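Local coordinates for pyruvate kinase (Pseudomonas aeruginosa, PDB 6QXL), which probably catalyses the last step of glycolysis, transferring the phosphoryl group of phosphoenolpyruvate to ADP to give pyruvate and ATP, at residues M1-G13 against A413-P425. Residues are numbered along the deposited sequence; the frame is centred on the assembly and turned at random.
Sequences MSVRRTKIVATLG and ARVAMFRGVETIP
Lys7, at the start of the first barrel strand, drives its ammonium into the 3-10 segment and turn that lead into strand 421-425, where the carbonyls of Ala416, Phe418 and Val421 receive it. Lys7 NZ lies 2.7 Å from Phe418 O, 2.8 Å from Ala416 O and 2.9 Å from Val421 O. Of these three bonds only that to Val421 O lies in the carbonyl plane; at Ala416 the donor stands 63° out of it. Lys7 CG, anti to the carbonyl carbon (chi1 -56°), is set 3.1 Å from Ala416 O, and bends at chi2 and chi4 (62°) bring NZ round to the carbonyls. Phe418 O also accepts Val421 N from its opposite face, within the type II turn Phe418-Val421. Beside this buried ammonium, Gly420 N donates to Arg5 O (3.0 Å), and Gly420 CA sits 3.7 Å above the centre of the Arg5 guanidinium. Thr6 OG1, itself bonded to Glu340, lies over the face of the Arg419 guanidinium, whose NH1 has its main partner in Val306. Toward solvent the contact thins to Val3, whose CG1 meets Glu422 OE2 at 3.7 Å without a polar bond. This contact between the TIM barrel and the C-terminal alpha/beta domain thus rests chiefly on main-chain acceptors, whose carbonyl dipoles would probably stabilise the buried lysine's positive charge.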
loop_
_atom_site.group_PDB
_atom_site.type_symbol
_atom_site.label_atom_id
_atom_site.label_comp_id
_atom_site.label_asym_id
_atom_site.label_seq_id
_atom_site.Cartn_x
_atom_site.Cartn_y
_atom_site.Cartn_z
ATOM N N MET A 1 -30.951 -10.392 4.434
ATOM C CA MET A 1 -30.121 -9.944 3.281
ATOM C C MET A 1 -30.508 -8.554 2.787
ATOM O O MET A 1 -31.655 -8.108 2.961
ATOM C CB MET A 1 -30.165 -10.982 2.085
ATOM C CG MET A 1 -29.665 -12.383 2.345
ATOM S SD MET A 1 -28.010 -13.115 1.873
ATOM C CE MET A 1 -28.217 -13.722 0.210
ATOM N N SER A 2 -29.574 -7.852 2.151
ATOM C CA SER A 2 -29.834 -6.518 1.594
ATOM C C SER A 2 -30.394 -6.612 0.180
ATOM O O SER A 2 -30.294 -7.646 -0.511
ATOM C CB SER A 2 -28.560 -5.693 1.552
ATOM O OG SER A 2 -27.890 -5.680 2.785
ATOM N N VAL A 3 -30.972 -5.521 -0.269
ATOM C CA VAL A 3 -31.437 -5.438 -1.627
ATOM C C VAL A 3 -30.288 -5.663 -2.596
ATOM O O VAL A 3 -29.211 -5.094 -2.461
ATOM C CB VAL A 3 -32.170 -4.098 -1.883
ATOM C CG1 VAL A 3 -31.498 -2.844 -1.296
ATOM C CG2 VAL A 3 -32.513 -3.858 -3.354
ATOM N N ARG A 4 -30.516 -6.541 -3.565
ATOM C CA ARG A 4 -29.506 -6.858 -4.573
ATOM C C ARG A 4 -29.106 -5.591 -5.324
ATOM O O ARG A 4 -29.943 -4.782 -5.669
ATOM C CB ARG A 4 -30.034 -7.891 -5.562
ATOM C CG ARG A 4 -29.251 -8.017 -6.866
ATOM C CD ARG A 4 -29.754 -9.213 -7.656
ATOM N NE ARG A 4 -31.183 -9.140 -7.921
ATOM C CZ ARG A 4 -31.740 -8.529 -8.955
ATOM N NH1 ARG A 4 -31.017 -7.907 -9.884
ATOM N NH2 ARG A 4 -33.070 -8.560 -9.088
ATOM N N ARG A 5 -27.816 -5.452 -5.576
ATOM C CA ARG A 5 -27.264 -4.319 -6.286
ATOM C C ARG A 5 -26.907 -4.609 -7.726
ATOM O O ARG A 5 -27.032 -3.735 -8.583
ATOM C CB ARG A 5 -26.021 -3.811 -5.561
ATOM C CG ARG A 5 -26.289 -3.343 -4.124
ATOM C CD ARG A 5 -24.950 -2.992 -3.430
ATOM N NE ARG A 5 -24.317 -1.780 -3.945
ATOM C CZ ARG A 5 -24.699 -0.543 -3.647
ATOM N NH1 ARG A 5 -25.730 -0.313 -2.849
ATOM N NH2 ARG A 5 -24.055 0.499 -4.162
ATOM N N THR A 6 -26.428 -5.817 -8.010
ATOM C CA THR A 6 -26.050 -6.176 -9.374
ATOM C C THR A 6 -27.312 -6.393 -10.185
ATOM O O THR A 6 -28.269 -7.001 -9.696
ATOM C CB THR A 6 -25.155 -7.432 -9.375
ATOM O OG1 THR A 6 -24.032 -7.202 -8.509
ATOM C CG2 THR A 6 -24.655 -7.734 -10.770
ATOM N N LYS A 7 -27.316 -5.901 -11.418
ATOM C CA LYS A 7 -28.536 -5.911 -12.219
ATOM C C LYS A 7 -28.558 -7.101 -13.154
ATOM O O LYS A 7 -27.523 -7.618 -13.535
ATOM C CB LYS A 7 -28.683 -4.603 -12.985
ATOM C CG LYS A 7 -28.670 -3.368 -12.095
ATOM C CD LYS A 7 -29.786 -3.386 -11.032
ATOM C CE LYS A 7 -29.808 -2.098 -10.207
ATOM N NZ LYS A 7 -30.079 -0.888 -11.055
ATOM N N ILE A 8 -29.770 -7.537 -13.506
ATOM C CA ILE A 8 -29.982 -8.736 -14.317
ATOM C C ILE A 8 -30.605 -8.378 -15.655
ATOM O O ILE A 8 -31.679 -7.792 -15.702
ATOM C CB ILE A 8 -30.880 -9.738 -13.591
ATOM C CG1 ILE A 8 -30.158 -10.270 -12.338
ATOM C CG2 ILE A 8 -31.252 -10.881 -14.535
ATOM C CD1 ILE A 8 -30.996 -11.165 -11.417
ATOM N N VAL A 9 -29.925 -8.741 -16.734
ATOM C CA VAL A 9 -30.454 -8.606 -18.081
ATOM C C VAL A 9 -30.969 -9.964 -18.545
ATOM O O VAL A 9 -30.224 -10.945 -18.537
ATOM C CB VAL A 9 -29.377 -8.150 -19.053
ATOM C CG1 VAL A 9 -29.964 -7.958 -20.442
ATOM C CG2 VAL A 9 -28.731 -6.875 -18.547
ATOM N N ALA A 10 -32.236 -10.015 -18.951
ATOM C CA ALA A 10 -32.873 -11.266 -19.389
ATOM C C ALA A 10 -33.288 -11.116 -20.839
ATOM O O ALA A 10 -34.039 -10.199 -21.182
ATOM C CB ALA A 10 -34.070 -11.589 -18.526
ATOM N N THR A 11 -32.786 -12.011 -21.687
ATOM C CA THR A 11 -33.185 -12.013 -23.081
ATOM C C THR A 11 -34.555 -12.664 -23.210
ATOM O O THR A 11 -34.813 -13.693 -22.592
ATOM C CB THR A 11 -32.176 -12.779 -23.948
ATOM O OG1 THR A 11 -30.911 -12.117 -23.896
ATOM C CG2 THR A 11 -32.638 -12.778 -25.370
ATOM N N LEU A 12 -35.417 -12.061 -24.022
ATOM C CA LEU A 12 -36.746 -12.622 -24.281
ATOM C C LEU A 12 -36.756 -13.480 -25.532
ATOM O O LEU A 12 -35.947 -13.302 -26.450
ATOM C CB LEU A 12 -37.788 -11.525 -24.415
ATOM C CG LEU A 12 -37.828 -10.571 -23.219
ATOM C CD1 LEU A 12 -38.918 -9.537 -23.463
ATOM C CD2 LEU A 12 -38.009 -11.319 -21.893
ATOM N N GLY A 13 -37.691 -14.419 -25.550
ATOM C CA GLY A 13 -37.856 -15.328 -26.677
ATOM C C GLY A 13 -39.066 -16.230 -26.503
ATOM O O GLY A 13 -39.911 -15.993 -25.638
ATOM N N ALA A 413 -35.879 4.613 -16.415
ATOM C CA ALA A 413 -35.539 3.314 -16.980
ATOM C C ALA A 413 -34.038 3.126 -17.139
ATOM O O ALA A 413 -33.505 2.064 -16.834
ATOM C CB ALA A 413 -36.224 3.124 -18.319
ATOM N N ARG A 414 -33.367 4.150 -17.636
ATOM C CA ARG A 414 -31.933 4.096 -17.870
ATOM C C ARG A 414 -31.172 3.531 -16.675
ATOM O O ARG A 414 -30.394 2.584 -16.788
ATOM C CB ARG A 414 -31.421 5.493 -18.174
ATOM C CG ARG A 414 -30.198 5.470 -19.031
ATOM C CD ARG A 414 -29.533 6.812 -19.034
ATOM N NE ARG A 414 -30.248 8.006 -19.431
ATOM C CZ ARG A 414 -30.696 8.286 -20.638
ATOM N NH1 ARG A 414 -30.630 7.405 -21.631
ATOM N NH2 ARG A 414 -31.297 9.449 -20.842
ATOM N N VAL A 415 -31.449 4.061 -15.505
ATOM C CA VAL A 415 -30.665 3.699 -14.332
ATOM C C VAL A 415 -30.932 2.275 -13.856
ATOM O O VAL A 415 -30.230 1.784 -12.987
ATOM C CB VAL A 415 -30.848 4.704 -13.187
ATOM C CG1 VAL A 415 -30.518 6.099 -13.664
ATOM C CG2 VAL A 415 -32.255 4.652 -12.615
ATOM N N ALA A 416 -31.912 1.597 -14.439
ATOM C CA ALA A 416 -32.164 0.206 -14.077
ATOM C C ALA A 416 -30.952 -0.711 -14.315
ATOM O O ALA A 416 -30.796 -1.702 -13.624
ATOM C CB ALA A 416 -33.390 -0.325 -14.808
ATOM N N MET A 417 -30.105 -0.363 -15.268
ATOM C CA MET A 417 -28.890 -1.111 -15.500
ATOM C C MET A 417 -27.682 -0.684 -14.646
ATOM O O MET A 417 -26.644 -1.328 -14.721
ATOM C CB MET A 417 -28.494 -1.046 -16.973
ATOM C CG MET A 417 -27.791 -2.307 -17.493
ATOM S SD MET A 417 -27.249 -2.023 -19.188
ATOM C CE MET A 417 -28.700 -2.465 -20.055
ATOM N N PHE A 418 -27.806 0.363 -13.830
ATOM C CA PHE A 418 -26.690 0.864 -13.030
ATOM C C PHE A 418 -26.602 0.074 -11.725
ATOM O O PHE A 418 -27.566 -0.001 -10.975
ATOM C CB PHE A 418 -26.877 2.340 -12.665
ATOM C CG PHE A 418 -26.872 3.308 -13.823
ATOM C CD1 PHE A 418 -26.789 2.907 -15.143
ATOM C CD2 PHE A 418 -26.970 4.664 -13.559
ATOM C CE1 PHE A 418 -26.787 3.834 -16.175
ATOM C CE2 PHE A 418 -26.983 5.598 -14.585
ATOM C CZ PHE A 418 -26.886 5.177 -15.899
ATOM N N ARG A 419 -25.437 -0.469 -11.418
ATOM C CA ARG A 419 -25.294 -1.238 -10.206
ATOM C C ARG A 419 -25.573 -0.382 -8.966
ATOM O O ARG A 419 -24.997 0.684 -8.808
ATOM C CB ARG A 419 -23.890 -1.837 -10.089
ATOM C CG ARG A 419 -23.680 -2.665 -8.821
ATOM C CD ARG A 419 -22.396 -3.441 -8.909
ATOM N NE ARG A 419 -22.052 -4.088 -7.637
ATOM C CZ ARG A 419 -21.299 -5.175 -7.521
ATOM N NH1 ARG A 419 -20.812 -5.762 -8.609
ATOM N NH2 ARG A 419 -21.047 -5.681 -6.325
ATOM N N GLY A 420 -26.441 -0.884 -8.089
ATOM C CA GLY A 420 -26.715 -0.260 -6.805
ATOM C C GLY A 420 -27.703 0.917 -6.855
ATOM O O GLY A 420 -27.965 1.515 -5.817
ATOM N N VAL A 421 -28.240 1.250 -8.028
ATOM C CA VAL A 421 -29.105 2.400 -8.183
ATOM C C VAL A 421 -30.578 1.963 -8.292
ATOM O O VAL A 421 -30.895 1.050 -9.038
ATOM C CB VAL A 421 -28.737 3.196 -9.436
ATOM C CG1 VAL A 421 -29.604 4.446 -9.556
ATOM C CG2 VAL A 421 -27.268 3.559 -9.397
ATOM N N GLU A 422 -31.453 2.612 -7.532
ATOM C CA GLU A 422 -32.892 2.405 -7.635
ATOM C C GLU A 422 -33.556 3.699 -8.085
ATOM O O GLU A 422 -33.106 4.793 -7.747
ATOM C CB GLU A 422 -33.476 1.953 -6.296
ATOM C CG GLU A 422 -33.077 0.536 -5.862
ATOM C CD GLU A 422 -33.249 0.217 -4.371
ATOM O OE1 GLU A 422 -34.422 0.242 -3.949
ATOM O OE2 GLU A 422 -32.243 -0.129 -3.680
ATOM N N THR A 423 -34.624 3.579 -8.859
ATOM C CA THR A 423 -35.365 4.752 -9.309
ATOM C C THR A 423 -36.431 5.143 -8.292
ATOM O O THR A 423 -37.160 4.286 -7.769
ATOM C CB THR A 423 -36.085 4.476 -10.613
ATOM O OG1 THR A 423 -35.145 4.041 -11.588
ATOM C CG2 THR A 423 -36.715 5.714 -11.117
ATOM N N ILE A 424 -36.508 6.444 -8.031
ATOM C CA ILE A 424 -37.612 7.029 -7.284
ATOM C C ILE A 424 -38.199 8.154 -8.144
ATOM O O ILE A 424 -37.567 9.197 -8.297
ATOM C CB ILE A 424 -37.158 7.629 -5.949
ATOM C CG1 ILE A 424 -36.509 6.569 -5.041
ATOM C CG2 ILE A 424 -38.338 8.289 -5.264
ATOM C CD1 ILE A 424 -37.446 5.618 -4.370
ATOM N N PRO A 425 -39.416 7.963 -8.694
ATOM C CA PRO A 425 -39.992 9.042 -9.515
ATOM C C PRO A 425 -40.313 10.255 -8.628
ATOM O O PRO A 425 -40.832 10.082 -7.493
ATOM C CB PRO A 425 -41.261 8.428 -10.103
ATOM C CG PRO A 425 -41.181 6.977 -9.798
ATOM C CD PRO A 425 -40.355 6.846 -8.543
#